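Local coordinates for Iron(III) ABC transporter, periplasmic iron-compound-binding protein (Vibrio cholerae, PDB 5GGY) that probably binds ferric siderophores, including the iron complex of Desferal, in the periplasm and passes them to an ABC transporter for iron uptake, at residues 159-163 with 189-195. Residues are numbered along the deposited sequence; the frame is centred on the assembly and turned at random.
Sequences LPAVV and LGLSSAL
L189 and G190 meet L159 just ahead of a short parallel strand pair in the mixed sheet of the C-terminal lobe of this periplasmic binding protein. G190 ends helix 181-188 in a Schellman motif, with positive phi (84°). The L159 methyl CD1 lies close to the carbonyl oxygens of both L189 and G190, 3.3 Å from G190 O. L159 also rests on L151 of helix 130-154.

L191 then reaches across to the other segment. Its CG is anti to its own carbonyl carbon (chi1 -65°), and this sends the branched end toward P160 and V162. L191 CD2 is 3.8 Å from V162 CG2 and also touches P160 O. L275 of helix 262-276 covers both L191 and V162.

S192 pairs with A161, and the two side chains share one face of the sheet. S192 OG comes to 3.7 Å from A161 CB. S192 O accepts a short, nearly straight bond from V162 N (2.7 Å, 174° at the hydrogen). A161 and V163 bond instead to strand 219-223 through their backbones, so the start of strand 161-167 lies between two parallel neighbours.

S193 turns its side chain away, and its OG bonds to Q183 OE1 in the preceding helix. Its CA-H points at V162 O. V162 O also takes a weak bond from A194 N (3.2 Å). A194 CB fits between A161 CB and V163 CB.

L195 closes the contact alongside V163, the two side chains pointing the same way. L195 CB lies 4.0 Å from the V163 methyl CG2.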
ATOM      1  N   LEU A 159      20.793  -8.486  -2.034  1.00 49.02           N
ATOM      2  CA  LEU A 159      20.981  -7.050  -2.202  1.00 36.78           C
ATOM      3  C   LEU A 159      21.893  -6.489  -1.112  1.00 33.12           C
ATOM      4  O   LEU A 159      21.887  -6.978   0.018  1.00 35.44           O
ATOM      5  CB  LEU A 159      19.624  -6.339  -2.195  1.00 37.03           C
ATOM      6  CG  LEU A 159      18.732  -6.651  -3.399  1.00 39.08           C
ATOM      7  CD1 LEU A 159      17.342  -6.063  -3.220  1.00 38.91           C
ATOM      8  CD2 LEU A 159      19.369  -6.133  -4.679  1.00 37.18           C
ATOM      9  N   PRO A 160      22.686  -5.462  -1.450  1.00 38.38           N
ATOM     10  CA  PRO A 160      23.679  -4.905  -0.524  1.00 42.96           C
ATOM     11  C   PRO A 160      23.062  -4.157   0.654  1.00 46.80           C
ATOM     12  O   PRO A 160      21.894  -3.774   0.603  1.00 38.63           O
ATOM     13  CB  PRO A 160      24.476  -3.942  -1.409  1.00 44.68           C
ATOM     14  CG  PRO A 160      23.510  -3.535  -2.469  1.00 40.15           C
ATOM     15  CD  PRO A 160      22.685  -4.755  -2.743  1.00 42.74           C
ATOM     16  N   ALA A 161      23.851  -3.955   1.705  1.00 52.36           N
ATOM     17  CA  ALA A 161      23.412  -3.182   2.861  1.00 40.61           C
ATOM     18  C   ALA A 161      23.632  -1.694   2.610  1.00 35.79           C
ATOM     19  O   ALA A 161      24.695  -1.286   2.143  1.00 31.49           O
ATOM     20  CB  ALA A 161      24.148  -3.629   4.115  1.00 36.20           C
ATOM     21  N   VAL A 162      22.621  -0.888   2.918  1.00 29.20           N
ATOM     22  CA  VAL A 162      22.668   0.543   2.637  1.00 29.92           C
ATOM     23  C   VAL A 162      22.386   1.376   3.884  1.00 33.10           C
ATOM     24  O   VAL A 162      21.473   1.075   4.652  1.00 35.75           O
ATOM     25  CB  VAL A 162      21.654   0.935   1.537  1.00 23.00           C
ATOM     26  CG1 VAL A 162      21.684   2.437   1.280  1.00 19.78           C
ATOM     27  CG2 VAL A 162      21.938   0.177   0.252  1.00 25.62           C
ATOM     28  N   VAL A 163      23.184   2.418   4.088  1.00 32.47           N
ATOM     29  CA  VAL A 163      22.890   3.405   5.115  1.00 34.29           C
ATOM     30  C   VAL A 163      22.619   4.756   4.452  1.00 34.50           C
ATOM     31  O   VAL A 163      23.317   5.160   3.519  1.00 27.77           O
ATOM     32  CB  VAL A 163      24.038   3.525   6.149  1.00 51.14           C
ATOM     33  CG1 VAL A 163      25.352   3.864   5.471  1.00 49.60           C
ATOM     34  CG2 VAL A 163      23.697   4.550   7.218  1.00 45.08           C
ATOM     35  N   LEU A 189      12.557  -1.782  -0.895  1.00 35.13           N
ATOM     36  CA  LEU A 189      13.382  -1.963  -2.085  1.00 37.59           C
ATOM     37  C   LEU A 189      14.165  -3.267  -2.024  1.00 36.38           C
ATOM     38  O   LEU A 189      14.916  -3.594  -2.943  1.00 31.60           O
ATOM     39  CB  LEU A 189      14.339  -0.782  -2.250  1.00 36.79           C
ATOM     40  CG  LEU A 189      14.369  -0.106  -3.620  1.00 28.19           C
ATOM     41  CD1 LEU A 189      12.957   0.168  -4.098  1.00 19.96           C
ATOM     42  CD2 LEU A 189      15.166   1.183  -3.534  1.00 21.25           C
ATOM     43  N   GLY A 190      13.986  -4.009  -0.935  1.00 44.17           N
ATOM     44  CA  GLY A 190      14.707  -5.251  -0.729  1.00 40.42           C
ATOM     45  C   GLY A 190      16.085  -5.040  -0.125  1.00 37.43           C
ATOM     46  O   GLY A 190      16.845  -5.991   0.048  1.00 45.60           O
ATOM     47  N   LEU A 191      16.406  -3.790   0.198  1.00 22.20           N
ATOM     48  CA  LEU A 191      17.711  -3.451   0.758  1.00 28.95           C
ATOM     49  C   LEU A 191      17.753  -3.625   2.275  1.00 38.13           C
ATOM     50  O   LEU A 191      16.736  -3.480   2.954  1.00 43.23           O
ATOM     51  CB  LEU A 191      18.086  -2.014   0.386  1.00 30.84           C
ATOM     52  CG  LEU A 191      18.313  -1.728  -1.100  1.00 38.76           C
ATOM     53  CD1 LEU A 191      18.260  -0.234  -1.373  1.00 43.53           C
ATOM     54  CD2 LEU A 191      19.641  -2.308  -1.560  1.00 33.13           C
ATOM     55  N   SER A 192      18.934  -3.939   2.799  1.00 45.44           N
ATOM     56  CA  SER A 192      19.128  -4.056   4.241  1.00 47.47           C
ATOM     57  C   SER A 192      19.896  -2.848   4.772  1.00 42.84           C
ATOM     58  O   SER A 192      20.475  -2.083   4.002  1.00 29.67           O
ATOM     59  CB  SER A 192      19.859  -5.357   4.583  1.00 48.90           C
ATOM     60  OG  SER A 192      20.989  -5.549   3.750  1.00 48.96           O
ATOM     61  N   SER A 193      19.896  -2.678   6.090  1.00 47.08           N
ATOM     62  CA  SER A 193      20.545  -1.530   6.713  1.00 34.90           C
ATOM     63  C   SER A 193      21.993  -1.833   7.081  1.00 37.88           C
ATOM     64  O   SER A 193      22.281  -2.847   7.713  1.00 45.61           O
ATOM     65  CB  SER A 193      19.771  -1.094   7.958  1.00 33.84           C
ATOM     66  OG  SER A 193      18.395  -0.912   7.664  1.00 35.61           O
ATOM     67  N   ALA A 194      22.901  -0.946   6.684  1.00 42.94           N
ATOM     68  CA  ALA A 194      24.317  -1.116   6.985  1.00 44.12           C
ATOM     69  C   ALA A 194      24.618  -0.674   8.411  1.00 42.06           C
ATOM     70  O   ALA A 194      25.509  -1.215   9.065  1.00 50.68           O
ATOM     71  CB  ALA A 194      25.173  -0.340   5.997  1.00 45.57           C
ATOM     72  N   LEU A 195      23.867   0.315   8.887  1.00 35.85           N
ATOM     73  CA  LEU A 195      24.066   0.855  10.224  1.00 32.34           C
ATOM     74  C   LEU A 195      22.724   1.180  10.871  1.00 36.18           C
ATOM     75  O   LEU A 195      22.359   2.352  10.991  1.00 28.10           O
ATOM     76  CB  LEU A 195      24.951   2.103  10.168  1.00 35.41           C
ATOM     77  CG  LEU A 195      25.866   2.367  11.366  1.00 37.34           C
ATOM     78  CD1 LEU A 195      26.797   1.188  11.598  1.00 27.34           C
ATOM     79  CD2 LEU A 195      26.664   3.643  11.144  1.00 44.56           C
TER